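Local coordinates for periplasmic oligopeptide-binding protein (Burkholderia pseudomallei, PDB 3ZS6), which probably binds oligopeptides in the periplasm and delivers them to an ABC transport system for uptake, at residues Ala13-Leu18 with Val184-Asn189; Pro20-Ser25 with Pro95-Lys100; Arg9-Glu14 with Ser25-Thr30. All coordinates share one frame; numbering follows the deposited sequence.

Overall arrangement
All three contacts draw on the chain from the end of strand 6-11 to the start of helix 26-35. Contact 3 folds the strand end against that helix; contact 1 carries the following residues to the hairpin of strands 181-187 and 191-196; contact 2, nested inside the loop closed by contact 1 and alternating with contact 3 along the chain, joins residues 20-25 to 95-100. Centres of contacts 1 and 3 lie about 9 Å apart, and both reach the sheet containing strands 6-11 and 181-187. The centre of contact 2 lies about 16 Å from that of contact 1 and about 17 Å from that of contact 3. Glu-16 ties them together through Glu-24 N and Ser-25 OG, beside the bound peptide.

Contact 1: residues Ala13-Leu18 with Val184-Asn189; sequences AEVESL and VDWQPN
Glu-14 grips the end of a beta hairpin, made by strands 181-187 and 191-196, through Trp-186 on its first strand and Asn-189 in its turn. Its two carboxylate oxygens divide the work. OE2 of Glu-14 presents its syn lone pair to NE1 of Trp-186 at 2.9 Å, lying nearly in the indole plane, while OE1 of Glu-14 takes the backbone N of Asn-189 at 2.6 Å along an almost straight bond (178°) that arrives from above the carboxylate plane. A water donates to Glu-14 OE1 and Gln-187 O, so OE1 receives two bonds. The bend at chi2 (68°) turns the carboxylate of Glu-14 towards the hairpin. Both bonds should fix its rotation and probably favour its charged form.

Beyond this polar edge the contact is apolar. Leu-18 lays CD1 over one face of Trp-186 in a CH-pi contact, 3.8 Å from the centroid of the six-membered ring, and CG1 of Val-15 meets Trp-186 CZ2 at 3.8 Å. Around the contact, Leu-18 leans on Ile-31 and Leu-35 of helix 26-35, Val-15 and Trp-186 both touch Ile-192 of strand 191-196, and Lys-388 of helix 387-395 packs on Glu-14.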
loop_
_atom_site.group_PDB
_atom_site.type_symbol
_atom_site.label_atom_id
_atom_site.label_comp_id
_atom_site.label_asym_id
_atom_site.label_seq_id
_atom_site.Cartn_x
_atom_site.Cartn_y
_atom_site.Cartn_z
ATOM N N ALA A 13 -11.342 6.271 -3.392
ATOM C CA ALA A 13 -11.471 6.235 -4.848
ATOM C C ALA A 13 -12.087 4.913 -5.308
ATOM O O ALA A 13 -12.193 3.970 -4.519
ATOM C CB ALA A 13 -10.106 6.436 -5.503
ATOM N N GLU A 14 -12.502 4.853 -6.573
ATOM C CA GLU A 14 -12.975 3.602 -7.172
ATOM C C GLU A 14 -11.836 2.589 -7.193
ATOM O O GLU A 14 -10.712 2.919 -7.593
ATOM C CB GLU A 14 -13.481 3.844 -8.596
ATOM C CG GLU A 14 -13.777 2.567 -9.406
ATOM C CD GLU A 14 -14.970 1.781 -8.870
ATOM O OE1 GLU A 14 -15.718 2.307 -8.011
ATOM O OE2 GLU A 14 -15.153 0.626 -9.305
ATOM N N VAL A 15 -12.125 1.364 -6.760
ATOM C CA VAL A 15 -11.117 0.300 -6.690
ATOM C C VAL A 15 -10.624 -0.063 -8.090
ATOM O O VAL A 15 -11.416 -0.080 -9.036
ATOM C CB VAL A 15 -11.688 -0.966 -5.989
ATOM C CG1 VAL A 15 -12.718 -1.686 -6.893
ATOM C CG2 VAL A 15 -10.564 -1.908 -5.572
ATOM N N GLU A 16 -9.330 -0.360 -8.224
ATOM C CA GLU A 16 -8.742 -0.614 -9.541
ATOM C C GLU A 16 -9.132 -1.990 -10.091
ATOM O O GLU A 16 -9.221 -2.184 -11.300
ATOM C CB GLU A 16 -7.209 -0.462 -9.516
ATOM C CG GLU A 16 -6.466 -1.510 -8.671
ATOM C CD GLU A 16 -6.460 -1.191 -7.180
ATOM O OE1 GLU A 16 -7.087 -0.186 -6.778
ATOM O OE2 GLU A 16 -5.813 -1.939 -6.410
ATOM N N SER A 17 -9.366 -2.942 -9.197
ATOM C CA SER A 17 -9.668 -4.304 -9.613
ATOM C C SER A 17 -10.095 -5.096 -8.393
ATOM O O SER A 17 -9.777 -4.716 -7.268
ATOM C CB SER A 17 -8.423 -4.942 -10.243
ATOM O OG SER A 17 -8.611 -6.310 -10.563
ATOM N N LEU A 18 -10.829 -6.182 -8.612
ATOM C CA LEU A 18 -11.133 -7.120 -7.541
ATOM C C LEU A 18 -10.516 -8.482 -7.838
ATOM O O LEU A 18 -10.795 -9.464 -7.148
ATOM C CB LEU A 18 -12.640 -7.246 -7.330
ATOM C CG LEU A 18 -13.331 -6.005 -6.751
ATOM C CD1 LEU A 18 -14.820 -6.256 -6.573
ATOM C CD2 LEU A 18 -12.698 -5.600 -5.427
ATOM N N VAL A 184 -22.233 -8.751 -3.900
ATOM C CA VAL A 184 -23.620 -8.657 -4.365
ATOM C C VAL A 184 -23.804 -7.610 -5.464
ATOM O O VAL A 184 -24.553 -7.825 -6.423
ATOM C CB VAL A 184 -24.589 -8.319 -3.209
ATOM C CG1 VAL A 184 -26.025 -8.305 -3.711
ATOM C CG2 VAL A 184 -24.430 -9.308 -2.069
ATOM N N ASP A 185 -23.134 -6.471 -5.324
ATOM C CA ASP A 185 -23.293 -5.389 -6.295
ATOM C C ASP A 185 -21.984 -4.623 -6.459
ATOM O O ASP A 185 -21.253 -4.396 -5.487
ATOM C CB ASP A 185 -24.421 -4.443 -5.860
ATOM C CG ASP A 185 -24.824 -3.456 -6.953
ATOM O OD1 ASP A 185 -24.749 -3.813 -8.152
ATOM O OD2 ASP A 185 -25.221 -2.319 -6.607
ATOM N N TRP A 186 -21.689 -4.243 -7.697
ATOM C CA TRP A 186 -20.521 -3.433 -7.994
ATOM C C TRP A 186 -20.892 -2.407 -9.055
ATOM O O TRP A 186 -20.946 -2.729 -10.242
ATOM C CB TRP A 186 -19.369 -4.310 -8.493
ATOM C CG TRP A 186 -18.090 -3.555 -8.762
ATOM C CD1 TRP A 186 -17.871 -2.214 -8.588
ATOM C CD2 TRP A 186 -16.856 -4.100 -9.262
ATOM N NE1 TRP A 186 -16.577 -1.894 -8.942
ATOM C CE2 TRP A 186 -15.932 -3.034 -9.352
ATOM C CE3 TRP A 186 -16.441 -5.386 -9.633
ATOM C CZ2 TRP A 186 -14.621 -3.215 -9.804
ATOM C CZ3 TRP A 186 -15.133 -5.566 -10.072
ATOM C CH2 TRP A 186 -14.239 -4.481 -10.153
ATOM N N GLN A 187 -21.171 -1.179 -8.624
ATOM C CA GLN A 187 -21.399 -0.084 -9.562
ATOM C C GLN A 187 -20.233 0.887 -9.466
ATOM O O GLN A 187 -20.100 1.604 -8.472
ATOM C CB GLN A 187 -22.720 0.631 -9.261
ATOM C CG GLN A 187 -23.944 -0.281 -9.300
ATOM C CD GLN A 187 -25.237 0.468 -9.015
ATOM O OE1 GLN A 187 -25.455 1.573 -9.516
ATOM N NE2 GLN A 187 -26.093 -0.126 -8.193
ATOM N N PRO A 188 -19.376 0.911 -10.497
ATOM C CA PRO A 188 -18.133 1.694 -10.438
ATOM C C PRO A 188 -18.392 3.161 -10.121
ATOM O O PRO A 188 -19.294 3.759 -10.697
ATOM C CB PRO A 188 -17.556 1.533 -11.848
ATOM C CG PRO A 188 -18.066 0.198 -12.294
ATOM C CD PRO A 188 -19.475 0.128 -11.740
ATOM N N ASN A 189 -17.611 3.722 -9.203
ATOM C CA ASN A 189 -17.767 5.119 -8.801
ATOM C C ASN A 189 -19.078 5.395 -8.084
ATOM O O ASN A 189 -19.460 6.546 -7.881
ATOM C CB ASN A 189 -17.638 6.045 -10.002
ATOM C CG ASN A 189 -16.234 6.097 -10.530
ATOM O OD1 ASN A 189 -15.973 5.720 -11.673
ATOM N ND2 ASN A 189 -15.309 6.553 -9.695
HETATM O O HOH W 1 -17.733 1.047 -6.610
#

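Contact 2: residues Pro20-Ser25 with Pro95-Lys100; sequences PAHIES and PKTGSK
Ser-99 makes the direct hydrogen bond of this contact, donating from OG to the carbonyl O of Ala-21 at 2.6 Å. The donor lies in the carbonyl plane of Ala-21. With OG of Ser-99 anti to its own backbone N (chi1 180°), the hydroxyl reaches across to the other loop, and the same oxygen is also hydrogen-bonded to the backbone N of Tyr-101. Next to this bond the packing is apolar: CB of Ala-21 stands 4.1 Å from CG2 of Thr-97, and the hydroxyl of Thr-97 is turned back to Arg-91 O at the end of helix 82-93. Further along both segments, Glu-24 and Lys-100 run side by side in the same direction, with CD of Glu-24 3.6 Å from CB of Lys-100. The acid does not meet the ammonium group, which leads away; its OE1 is instead bonded to His-395 and Gln-426.

The imidazole of His-22 forms the looser, wetter side. Its CE1 comes edge-on to the carbonyl O of Thr-97 at 3.3 Å, and both ring nitrogens are met by water in the ring plane. One water lies 2.9 Å from His-22 ND1 and accepts from Lys-100 N at 3.0 Å; the other lies 2.9 Å from His-22 NE2 and reaches Thr-97 O by a weak bond. Gly-98, with positive phi, carries the chain round this hydrated edge.

The two segments meet beside the ligand site: Glu-24 hydrogen-bonds the bound peptide through its backbone, as expected for the enclosed cleft of a periplasmic peptide-binding protein.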
loop_
_atom_site.group_PDB
_atom_site.type_symbol
_atom_site.label_atom_id
_atom_site.label_comp_id
_atom_site.label_asym_id
_atom_site.label_seq_id
_atom_site.Cartn_x
_atom_site.Cartn_y
_atom_site.Cartn_z
ATOM N N PRO A 20 -7.374 -10.599 -7.463
ATOM C CA PRO A 20 -6.182 -10.567 -6.606
ATOM C C PRO A 20 -4.895 -10.296 -7.378
ATOM O O PRO A 20 -4.000 -9.645 -6.843
ATOM C CB PRO A 20 -6.159 -11.969 -5.992
ATOM C CG PRO A 20 -7.615 -12.317 -5.882
ATOM C CD PRO A 20 -8.263 -11.720 -7.120
ATOM N N ALA A 21 -4.804 -10.768 -8.615
ATOM C CA ALA A 21 -3.590 -10.577 -9.403
ATOM C C ALA A 21 -3.382 -9.135 -9.870
ATOM O O ALA A 21 -2.284 -8.764 -10.290
ATOM C CB ALA A 21 -3.572 -11.523 -10.601
ATOM N N HIS A 22 -4.432 -8.324 -9.809
ATOM C CA HIS A 22 -4.324 -6.948 -10.281
ATOM C C HIS A 22 -4.591 -5.910 -9.188
ATOM O O HIS A 22 -4.685 -4.713 -9.463
ATOM C CB HIS A 22 -5.230 -6.746 -11.494
ATOM C CG HIS A 22 -4.885 -7.647 -12.638
ATOM N ND1 HIS A 22 -3.717 -7.514 -13.358
ATOM C CD2 HIS A 22 -5.529 -8.718 -13.159
ATOM C CE1 HIS A 22 -3.668 -8.450 -14.290
ATOM N NE2 HIS A 22 -4.754 -9.196 -14.190
ATOM N N ILE A 23 -4.702 -6.375 -7.947
ATOM C CA ILE A 23 -4.917 -5.478 -6.812
ATOM C C ILE A 23 -3.599 -4.812 -6.391
ATOM O O ILE A 23 -2.599 -5.489 -6.151
ATOM C CB ILE A 23 -5.552 -6.236 -5.621
ATOM C CG1 ILE A 23 -7.007 -6.586 -5.954
ATOM C CG2 ILE A 23 -5.452 -5.397 -4.325
ATOM C CD1 ILE A 23 -7.742 -7.410 -4.878
ATOM N N GLU A 24 -3.596 -3.486 -6.318
ATOM C CA GLU A 24 -2.378 -2.740 -6.008
ATOM C C GLU A 24 -2.529 -1.800 -4.819
ATOM O O GLU A 24 -1.532 -1.413 -4.205
ATOM C CB GLU A 24 -1.971 -1.843 -7.185
ATOM C CG GLU A 24 -1.580 -2.519 -8.461
ATOM C CD GLU A 24 -1.152 -1.499 -9.499
ATOM O OE1 GLU A 24 -0.120 -0.821 -9.280
ATOM O OE2 GLU A 24 -1.850 -1.375 -10.525
ATOM N N SER A 25 -3.757 -1.367 -4.547
ATOM C CA SER A 25 -3.967 -0.225 -3.645
ATOM C C SER A 25 -4.483 -0.598 -2.262
ATOM O O SER A 25 -4.959 -1.717 -2.035
ATOM C CB SER A 25 -4.952 0.767 -4.275
ATOM O OG SER A 25 -6.274 0.252 -4.214
ATOM N N PRO A 95 4.450 -13.559 -16.340
ATOM C CA PRO A 95 4.393 -12.203 -16.911
ATOM C C PRO A 95 3.266 -12.050 -17.938
ATOM O O PRO A 95 2.852 -10.931 -18.237
ATOM C CB PRO A 95 5.767 -12.033 -17.572
ATOM C CG PRO A 95 6.260 -13.446 -17.808
ATOM C CD PRO A 95 5.716 -14.246 -16.654
ATOM N N LYS A 96 2.769 -13.163 -18.466
ATOM C CA LYS A 96 1.647 -13.091 -19.398
ATOM C C LYS A 96 0.373 -12.622 -18.703
ATOM O O LYS A 96 -0.531 -12.092 -19.349
ATOM C CB LYS A 96 1.442 -14.420 -20.132
ATOM C CG LYS A 96 2.425 -14.615 -21.293
ATOM C CD LYS A 96 2.360 -16.018 -21.869
ATOM C CE LYS A 96 3.538 -16.274 -22.804
ATOM N NZ LYS A 96 3.525 -17.679 -23.327
ATOM N N THR A 97 0.318 -12.793 -17.385
ATOM C CA THR A 97 -0.801 -12.283 -16.592
ATOM C C THR A 97 -0.794 -10.753 -16.530
ATOM O O THR A 97 -1.848 -10.122 -16.435
ATOM C CB THR A 97 -0.773 -12.838 -15.152
ATOM O OG1 THR A 97 -0.837 -14.273 -15.178
ATOM C CG2 THR A 97 -1.940 -12.286 -14.339
ATOM N N GLY A 98 0.396 -10.160 -16.559
ATOM C CA GLY A 98 0.521 -8.711 -16.515
ATOM C C GLY A 98 0.238 -8.076 -15.159
ATOM O O GLY A 98 -0.202 -6.927 -15.093
ATOM N N SER A 99 0.480 -8.809 -14.074
ATOM C CA SER A 99 0.318 -8.228 -12.733
ATOM C C SER A 99 1.308 -7.094 -12.483
ATOM O O SER A 99 2.488 -7.203 -12.820
ATOM C CB SER A 99 0.511 -9.275 -11.642
ATOM O OG SER A 99 0.353 -8.685 -10.348
ATOM N N LYS A 100 0.827 -6.019 -11.871
ATOM C CA LYS A 100 1.707 -4.952 -11.404
ATOM C C LYS A 100 2.185 -5.200 -9.974
ATOM O O LYS A 100 2.878 -4.364 -9.394
ATOM C CB LYS A 100 1.008 -3.588 -11.492
ATOM C CG LYS A 100 0.820 -3.081 -12.918
ATOM C CD LYS A 100 2.168 -2.923 -13.601
ATOM C CE LYS A 100 2.062 -2.103 -14.888
ATOM N NZ LYS A 100 3.410 -1.890 -15.511
HETATM O O HOH W 2 -1.986 -5.329 -12.584
HETATM O O HOH W 3 -5.144 -11.104 -16.277
#

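Contact 3: residues Arg9-Glu14 with Ser25-Thr30; sequences RQVPAE and SWTGNT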
loop_
_atom_site.group_PDB
_atom_site.type_symbol
_atom_site.label_atom_id
_atom_site.label_comp_id
_atom_site.label_asym_id
_atom_site.label_seq_id
_atom_site.Cartn_x
_atom_site.Cartn_y
_atom_site.Cartn_z
ATOM N N ARG A 9 -18.593 1.691 4.766
ATOM C CA ARG A 9 -17.234 2.229 4.861
ATOM C C ARG A 9 -16.925 3.097 3.643
ATOM O O ARG A 9 -17.259 2.729 2.518
ATOM C CB ARG A 9 -16.203 1.086 4.926
ATOM C CG ARG A 9 -16.486 0.033 6.010
ATOM C CD ARG A 9 -15.564 -1.195 5.850
ATOM N NE ARG A 9 -14.146 -0.853 6.000
ATOM C CZ ARG A 9 -13.225 -1.661 6.519
ATOM N NH1 ARG A 9 -13.566 -2.878 6.936
ATOM N NH2 ARG A 9 -11.959 -1.248 6.626
ATOM N N GLN A 10 -16.274 4.235 3.866
ATOM C CA GLN A 10 -15.907 5.128 2.761
ATOM C C GLN A 10 -14.479 4.847 2.307
ATOM O O GLN A 10 -13.563 4.756 3.132
ATOM C CB GLN A 10 -16.052 6.601 3.163
ATOM C CG GLN A 10 -15.570 7.606 2.083
ATOM C CD GLN A 10 -14.347 8.433 2.506
ATOM O OE1 GLN A 10 -14.147 8.724 3.687
ATOM N NE2 GLN A 10 -13.544 8.835 1.528
ATOM N N VAL A 11 -14.293 4.690 0.998
ATOM C CA VAL A 11 -12.946 4.560 0.429
ATOM C C VAL A 11 -12.607 5.768 -0.464
ATOM O O VAL A 11 -13.505 6.419 -1.001
ATOM C CB VAL A 11 -12.759 3.221 -0.315
ATOM C CG1 VAL A 11 -12.734 2.047 0.689
ATOM C CG2 VAL A 11 -13.853 3.023 -1.356
ATOM N N PRO A 12 -11.305 6.079 -0.611
ATOM C CA PRO A 12 -10.886 7.347 -1.233
ATOM C C PRO A 12 -11.055 7.403 -2.756
ATOM O O PRO A 12 -10.931 8.480 -3.337
ATOM C CB PRO A 12 -9.400 7.447 -0.859
ATOM C CG PRO A 12 -8.964 5.998 -0.712
ATOM C CD PRO A 12 -10.160 5.303 -0.095
ATOM N N ALA A 13 -11.342 6.271 -3.392
ATOM C CA ALA A 13 -11.471 6.235 -4.848
ATOM C C ALA A 13 -12.087 4.913 -5.308
ATOM O O ALA A 13 -12.193 3.970 -4.519
ATOM C CB ALA A 13 -10.106 6.436 -5.503
ATOM N N GLU A 14 -12.502 4.853 -6.573
ATOM C CA GLU A 14 -12.975 3.602 -7.172
ATOM C C GLU A 14 -11.836 2.589 -7.193
ATOM O O GLU A 14 -10.712 2.919 -7.593
ATOM C CB GLU A 14 -13.481 3.844 -8.596
ATOM C CG GLU A 14 -13.777 2.567 -9.406
ATOM C CD GLU A 14 -14.970 1.781 -8.870
ATOM O OE1 GLU A 14 -15.718 2.307 -8.011
ATOM O OE2 GLU A 14 -15.153 0.626 -9.305
ATOM N N SER A 25 -3.757 -1.367 -4.547
ATOM C CA SER A 25 -3.967 -0.225 -3.645
ATOM C C SER A 25 -4.483 -0.598 -2.262
ATOM O O SER A 25 -4.959 -1.717 -2.035
ATOM C CB SER A 25 -4.952 0.767 -4.275
ATOM O OG SER A 25 -6.274 0.252 -4.214
ATOM N N TRP A 26 -4.414 0.372 -1.353
ATOM C CA TRP A 26 -5.038 0.255 -0.044
ATOM C C TRP A 26 -6.513 -0.133 -0.217
ATOM O O TRP A 26 -7.020 -1.018 0.474
ATOM C CB TRP A 26 -4.941 1.581 0.728
ATOM C CG TRP A 26 -5.612 1.525 2.088
ATOM C CD1 TRP A 26 -5.041 1.135 3.265
ATOM C CD2 TRP A 26 -6.979 1.858 2.399
ATOM N NE1 TRP A 26 -5.960 1.206 4.288
ATOM C CE2 TRP A 26 -7.155 1.648 3.786
ATOM C CE3 TRP A 26 -8.067 2.311 1.643
ATOM C CZ2 TRP A 26 -8.378 1.870 4.431
ATOM C CZ3 TRP A 26 -9.279 2.537 2.287
ATOM C CH2 TRP A 26 -9.422 2.321 3.672
ATOM N N THR A 27 -7.196 0.532 -1.142
ATOM C CA THR A 27 -8.610 0.257 -1.357
ATOM C C THR A 27 -8.824 -1.168 -1.882
ATOM O O THR A 27 -9.705 -1.877 -1.411
ATOM C CB THR A 27 -9.259 1.269 -2.331
ATOM O OG1 THR A 27 -9.281 2.578 -1.734
ATOM C CG2 THR A 27 -10.695 0.831 -2.663
ATOM N N GLY A 28 -8.008 -1.582 -2.850
ATOM C CA GLY A 28 -8.115 -2.920 -3.411
ATOM C C GLY A 28 -7.887 -4.015 -2.378
ATOM O O GLY A 28 -8.584 -5.032 -2.362
ATOM N N ASN A 29 -6.904 -3.814 -1.509
ATOM C CA ASN A 29 -6.637 -4.783 -0.448
ATOM C C ASN A 29 -7.738 -4.830 0.613
ATOM O O ASN A 29 -8.125 -5.907 1.048
ATOM C CB ASN A 29 -5.279 -4.523 0.211
ATOM C CG ASN A 29 -4.134 -5.072 -0.605
ATOM O OD1 ASN A 29 -3.681 -6.203 -0.385
ATOM N ND2 ASN A 29 -3.642 -4.268 -1.547
ATOM N N THR A 30 -8.237 -3.666 1.025
ATOM C CA THR A 30 -9.295 -3.618 2.044
ATOM C C THR A 30 -10.564 -4.307 1.546
ATOM O O THR A 30 -11.114 -5.185 2.218
ATOM C CB THR A 30 -9.641 -2.177 2.454
ATOM O OG1 THR A 30 -8.469 -1.521 2.967
ATOM C CG2 THR A 30 -10.731 -2.185 3.522
#
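Thr-27 and Thr-30 on the first turns of helix 26-35 pack against the end of strand 6-11 and the residues that follow it in a buried strand-to-helix contact, held by van der Waals contact with no hydrogen bond across it. The axes of the short segments 9-11 and 26-30 run roughly antiparallel (147°) and approach to 10.2 Å. Thr-27 sits at the centre: its OG1 touches CD of Pro-12 at 3.3 Å, and its CG2 faces CB of Val-11 and the carbonyl O of Ala-13. Beside it, CG1 of Val-11 and CD of Pro-12 both meet CZ3 of Trp-26, each at 3.8 Å. Further along the helix, CG2 of Thr-30 covers one face of the Arg-9 guanidinium, 3.5 Å from NH2 of Arg-9; that group is bonded to Ser-499 OG and Arg-497 O and makes a cation-pi contact with Tyr-233.

The helix is organised from within. Ser-25 is its N-cap, accepting from Gly-28 N at OG. Thr-30 OG1, anti to its carbonyl carbon (chi1 -59°), donates to Trp-26 O at 2.9 Å and lies over the centre of the Trp-26 ring.

This capped helix start faces the bound peptide, which Trp-26 meets by backbone hydrogen bonds and by packing on an acidic side chain, an arrangement consistent with the ligand cleft of the family 5 solute-binding proteins.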